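Local coordinates for putative cell adhesion protein (Bacteroides thetaiotaomicron, PDB 4DGU), which probably serves as a fimbrillin-like pilus subunit in cell adhesion and binds zinc ions, at residues E177-K180 with V181-V185; L33-A36 with R37-I40; S64-W67 with N68-G71. All coordinates share one frame; numbering follows the deposited sequence. Where two conformers were deposited one is given.

Contact 1: residues E177-K180 with V181-V185; sequences EVKK and VSEGV
The carboxylate of Glu183 lays one face across the backbone and side chain of Lys179 and the amide of Lys180, while the side chain of Lys180 runs past its OE2 corner. The setting is a 3-10 turn in the loop between strands 173-177 and 188-189, and it shows how a short turn can be closed at both main chain and side chain. Glu183 N donates to Lys180 O at 3.0 Å, and Gly184 N repeats the i+3 bond to Val181 O. In the reverse direction, Lys180 N reaches Glu183 OE2 at 3.1 Å with an N-H...O angle of 173°; the bond is straight, yet the donor stands above the carboxylate plane. Glu183, three residues on, thus returns a side-chain bond to the amide of Lys180, while Lys180 offers only its backbone carbonyl in exchange. Glu183 gets there with CG anti to its carbonyl carbon (chi1 -70°) and an extended chain, which folds the acid back over the start of the turn. The side chains of Lys179 and Glu183 meet almost perpendicularly, Lys179 CD lying 3.4 Å from Glu183 OE1. Lys179 NZ stays 4.1 Å from that oxygen, beyond salt-bridge distance, so any attraction is probably weak. Lys180 turns its amine elsewhere, to Gly144 O, and a water joins Lys180 NZ to Ser182 OG. Gly184, at a positive phi of 69°, then brings the chain back, setting Val185 O just 3.3 Å from Lys179 CB.

Contact 2: residues L33-A36 with R37-I40; sequences LFPA and RNSI
Ala36 and Ile40 form the tight side of this single helical turn, residues 36-39: Ala36 O receives Ile40 N at 2.8 Å in an essentially straight bond and Ser39 N at 3.0 Å. Two amides thus grip one oxygen. The side chains of Ala36 and Ile40 pack on Ile18 and Phe125, fixing the turn against strands 13-20 and 120-135. Just before it, Pro35 O accepts Asn38 N at 2.9 Å, and Asp20 OD1 takes the amide of Ala36 at the start of the turn.

The outer side is looser. The side-chain amide of Asn38 lies beside the proline ring, ND2 3.7 Å from Pro35 CD. In one of two deposited conformers, Arg37 starts with CG wedged between its backbone N and carbonyl carbon (chi1 70°), and the bend at chi3 (103°) returns the guanidinium over the other part of the ring; Pro35 CB is then 3.6 Å from Arg37 NH1, beneath one face and offset toward the rim. With a second conformer present, this cover is best read as one option at an exposed surface.

Ser39 stands between the two regimes. A water donates to both Pro35 O and Ser39 OG, each at 2.7 Å, which spends both water hydrogens. The hydroxyl hydrogen is then left for Glu106 OE2, consistent with Ser39 OG donating there and so linking the turn to a neighbouring loop.

Contact 3: residues S64-W67 with N68-G71; sequences SRAW and NEIG
An inverse gamma turn centred on Glu69 follows strand 65-66, the short antiparallel partner of strand 13-20, after Trp67, and the contact is the folding of that turn back on the strand end. Its main-chain bonds are slight: Ile70 N reaches Asn68 O in a weak bond that closes the gamma turn, and Glu69 N meets Ala66 O at 3.4 Å, also weakly. Side chains supply much of the remaining contact. Arg65 and Glu69 cross nearly at right angles, and Glu69 OE1 sits over one guanidinium face, 3.5 Å from Arg65 NE. With the two flat groups inclined by only 25° and no N-H aimed at the oxygen, this salt bridge rests on charge alone. Arg65 NH1 is used elsewhere: it donates to Met48 O and, along the guanidinium edge, at 2.8 Å to a water that in turn donates to Glu69 O. A single residue is therefore held to Arg65 both through its acid and, by way of solvent, through its carbonyl.

Beyond the acid, the indole of Trp67 meets Phe14 and Val77, and its NE1 bonds to Ser118 O. Ile70 follows it, also touching Val77. Its CG2, anti to its own carbonyl carbon because chi1 is 59°, abuts the indole at its edge, near the ring plane, 3.5 Å from Trp67 CE3.

All three are local contacts within short turns of a beta-rich fimbrillin-like chain, but they differ with their surroundings. Contact 2 is the partly buried one, its centre about 11 Å from that of the chain, where a helical turn leans on strands 13-20 and 120-135 and backbone bonds carry the load. Contacts 1 and 3 lie at the surface. In contact 1 a glutamate takes up a backbone amide; in contact 3 the glutamate pairs with an arginine through charge, and weak turn bonds are supplemented by apolar packing. Contacts 2 and 3 both border strand 13-20. Contact 3 lies remote, its centre about 26 Å from that of contact 2 and about 38 Å from that of contact 1.

Contact 1: residues E177-K180 with V181-V185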
# COMPACT_ATOMS: atom_id res chain seq x y z
N GLU A 177 14.07 20.18 14.85
CA GLU A 177 12.88 20.36 15.69
C GLU A 177 11.68 20.74 14.80
O GLU A 177 11.82 21.55 13.86
CB GLU A 177 13.11 21.39 16.79
CG GLU A 177 12.14 21.23 17.96
CD GLU A 177 12.15 22.30 19.04
OE1 GLU A 177 13.17 23.02 19.18
OE2 GLU A 177 11.15 22.38 19.77
N VAL A 178 10.51 20.13 15.07
CA VAL A 178 9.29 20.33 14.29
C VAL A 178 8.40 21.36 14.99
O VAL A 178 8.12 21.26 16.18
CB VAL A 178 8.55 18.99 14.00
CG1 VAL A 178 7.32 19.19 13.10
CG2 VAL A 178 9.48 17.99 13.35
N LYS A 179 8.00 22.38 14.24
CA LYS A 179 7.13 23.45 14.73
C LYS A 179 5.67 22.99 14.72
O LYS A 179 5.24 22.22 13.85
CB LYS A 179 7.27 24.70 13.83
CG LYS A 179 8.70 25.20 13.69
CD LYS A 179 8.78 26.70 13.95
CE LYS A 179 10.22 27.18 13.98
NZ LYS A 179 10.35 28.50 14.67
N LYS A 180 4.89 23.48 15.70
CA LYS A 180 3.45 23.23 15.76
C LYS A 180 2.75 24.19 14.78
O LYS A 180 3.33 25.21 14.40
CB LYS A 180 2.93 23.42 17.19
CG LYS A 180 3.38 22.39 18.23
CD LYS A 180 2.74 22.68 19.58
CE LYS A 180 3.19 24.01 20.20
NZ LYS A 180 2.44 24.34 21.45
N VAL A 181 1.49 23.89 14.41
CA VAL A 181 0.67 24.73 13.51
C VAL A 181 0.55 26.18 14.06
O VAL A 181 0.65 27.13 13.28
CB VAL A 181 -0.72 24.06 13.32
CG1 VAL A 181 -1.73 25.03 12.70
CG2 VAL A 181 -0.59 22.78 12.49
N SER A 182 0.37 26.32 15.40
CA SER A 182 0.22 27.60 16.08
C SER A 182 1.47 28.48 15.99
O SER A 182 1.34 29.70 16.15
CB SER A 182 -0.15 27.39 17.55
OG SER A 182 0.88 26.71 18.24
N GLU A 183 2.67 27.87 15.72
CA GLU A 183 3.95 28.59 15.62
C GLU A 183 4.00 29.43 14.31
O GLU A 183 4.86 30.31 14.18
CB GLU A 183 5.16 27.66 15.76
CG GLU A 183 5.35 27.12 17.18
CD GLU A 183 6.57 26.23 17.41
OE1 GLU A 183 7.71 26.70 17.19
OE2 GLU A 183 6.39 25.07 17.85
N GLY A 184 3.06 29.18 13.39
CA GLY A 184 2.89 29.96 12.17
C GLY A 184 3.94 29.86 11.09
O GLY A 184 3.92 30.64 10.12
N VAL A 185 4.88 28.94 11.28
CA VAL A 185 5.96 28.58 10.35
C VAL A 185 5.97 27.06 10.32
O VAL A 185 5.88 26.42 11.37
CB VAL A 185 7.34 29.18 10.69
CG1 VAL A 185 8.37 28.85 9.60
CG2 VAL A 185 7.26 30.69 10.93
O HOH W 1 -0.16 25.06 20.05

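Contact 2: residues L33-A36 with R37-I40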
# COMPACT_ATOMS: atom_id res chain seq x y z
N LEU A 33 -3.35 21.82 1.92
CA LEU A 33 -3.24 22.19 3.32
C LEU A 33 -2.60 23.53 3.45
O LEU A 33 -3.00 24.32 4.31
CB LEU A 33 -2.39 21.15 4.09
CG LEU A 33 -2.81 19.67 3.98
CD1 LEU A 33 -1.74 18.74 4.50
CD2 LEU A 33 -4.21 19.41 4.60
N PHE A 34 -1.55 23.76 2.61
CA PHE A 34 -0.74 24.96 2.57
C PHE A 34 -0.77 25.58 1.17
O PHE A 34 0.17 25.38 0.39
CB PHE A 34 0.68 24.63 3.01
CG PHE A 34 0.75 24.04 4.39
CD1 PHE A 34 0.56 24.83 5.51
CD2 PHE A 34 1.04 22.68 4.57
CE1 PHE A 34 0.65 24.28 6.80
CE2 PHE A 34 1.13 22.13 5.85
CZ PHE A 34 0.94 22.94 6.96
N PRO A 35 -1.84 26.33 0.82
CA PRO A 35 -1.90 26.95 -0.54
C PRO A 35 -0.75 27.91 -0.81
O PRO A 35 -0.36 28.64 0.09
CB PRO A 35 -3.26 27.68 -0.53
CG PRO A 35 -4.04 27.05 0.57
CD PRO A 35 -3.04 26.65 1.61
N ALA A 36 -0.19 27.92 -2.04
CA ALA A 36 0.93 28.80 -2.41
C ALA A 36 0.62 30.28 -2.12
O ALA A 36 1.51 30.98 -1.64
CB ALA A 36 1.33 28.60 -3.86
N ARG A 37 -0.65 30.72 -2.35
CA ARG A 37 -1.12 32.09 -2.12
C ARG A 37 -1.01 32.50 -0.63
O ARG A 37 -1.02 33.69 -0.32
CB ARG A 37 -2.57 32.28 -2.63
CG ARG A 37 -3.66 31.55 -1.83
CD ARG A 37 -5.04 31.64 -2.46
NE ARG A 37 -5.42 30.40 -3.15
CZ ARG A 37 -6.04 29.37 -2.56
NH1 ARG A 37 -6.36 29.43 -1.27
NH2 ARG A 37 -6.32 28.28 -3.26
N ASN A 38 -0.93 31.51 0.30
CA ASN A 38 -0.81 31.79 1.75
C ASN A 38 0.66 32.05 2.13
O ASN A 38 0.91 32.68 3.15
CB ASN A 38 -1.41 30.65 2.59
CG ASN A 38 -2.93 30.61 2.61
OD1 ASN A 38 -3.62 31.28 1.84
ND2 ASN A 38 -3.48 29.82 3.51
N SER A 39 1.62 31.60 1.29
CA SER A 39 3.07 31.81 1.45
C SER A 39 3.52 33.02 0.66
O SER A 39 4.19 33.90 1.19
CB SER A 39 3.84 30.59 0.96
OG SER A 39 3.59 29.48 1.81
N ILE A 40 3.12 33.07 -0.62
CA ILE A 40 3.49 34.15 -1.52
C ILE A 40 2.34 35.17 -1.53
O ILE A 40 1.48 35.18 -2.41
CB ILE A 40 3.89 33.65 -2.92
CG1 ILE A 40 4.64 32.30 -2.84
CG2 ILE A 40 4.72 34.72 -3.64
CD1 ILE A 40 4.76 31.55 -4.13
O HOH W 2 1.27 28.23 2.22

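Contact 3: residues S64-W67 with N68-G71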
# COMPACT_ATOMS: atom_id res chain seq x y z
N SER A 64 4.55 44.79 -12.01
CA SER A 64 4.06 44.48 -13.34
C SER A 64 5.30 44.31 -14.20
O SER A 64 6.31 44.98 -13.96
CB SER A 64 3.13 45.57 -13.87
OG SER A 64 3.77 46.83 -13.89
N ARG A 65 5.29 43.33 -15.09
CA ARG A 65 6.44 43.12 -15.94
C ARG A 65 6.09 43.50 -17.38
O ARG A 65 4.98 43.22 -17.83
CB ARG A 65 6.96 41.67 -15.84
CG ARG A 65 8.30 41.48 -16.56
CD ARG A 65 9.06 40.28 -16.08
NE ARG A 65 9.62 40.50 -14.75
CZ ARG A 65 10.51 39.70 -14.19
NH1 ARG A 65 10.95 38.62 -14.84
NH2 ARG A 65 10.95 39.94 -12.96
N ALA A 66 7.04 44.15 -18.09
CA ALA A 66 6.94 44.53 -19.50
C ALA A 66 6.91 43.27 -20.38
O ALA A 66 7.63 42.31 -20.10
CB ALA A 66 8.13 45.40 -19.86
N TRP A 67 6.09 43.27 -21.44
CA TRP A 67 6.00 42.09 -22.30
C TRP A 67 7.23 41.96 -23.28
O TRP A 67 7.21 41.07 -24.13
CB TRP A 67 4.65 42.04 -23.06
CG TRP A 67 3.59 41.23 -22.36
CD1 TRP A 67 2.40 41.70 -21.87
CD2 TRP A 67 3.61 39.82 -22.09
NE1 TRP A 67 1.68 40.66 -21.31
CE2 TRP A 67 2.39 39.50 -21.44
CE3 TRP A 67 4.54 38.79 -22.33
CZ2 TRP A 67 2.10 38.20 -21.02
CZ3 TRP A 67 4.25 37.51 -21.91
CH2 TRP A 67 3.05 37.22 -21.24
N ASN A 68 8.29 42.76 -23.08
CA ASN A 68 9.52 42.65 -23.87
C ASN A 68 10.45 41.63 -23.25
O ASN A 68 11.12 40.90 -23.98
CB ASN A 68 10.25 43.99 -24.07
CG ASN A 68 10.01 45.01 -23.02
OD1 ASN A 68 9.04 45.76 -23.08
ND2 ASN A 68 10.91 45.07 -22.05
N GLU A 69 10.46 41.57 -21.90
CA GLU A 69 11.25 40.62 -21.11
C GLU A 69 10.67 39.22 -21.29
O GLU A 69 9.96 38.72 -20.39
CB GLU A 69 11.24 41.01 -19.61
CG GLU A 69 11.77 42.40 -19.28
CD GLU A 69 11.46 42.87 -17.87
OE1 GLU A 69 11.82 42.15 -16.91
OE2 GLU A 69 10.84 43.95 -17.73
N ILE A 70 10.89 38.60 -22.47
CA ILE A 70 10.37 37.26 -22.82
C ILE A 70 11.41 36.43 -23.59
O ILE A 70 11.10 35.35 -24.08
CB ILE A 70 9.03 37.31 -23.61
CG1 ILE A 70 9.16 38.10 -24.95
CG2 ILE A 70 7.88 37.81 -22.74
CD1 ILE A 70 8.09 37.85 -25.90
N GLY A 71 12.62 36.96 -23.73
CA GLY A 71 13.67 36.29 -24.49
C GLY A 71 13.40 36.29 -25.99
O GLY A 71 13.09 37.34 -26.58
O HOH W 3 10.89 37.89 -17.58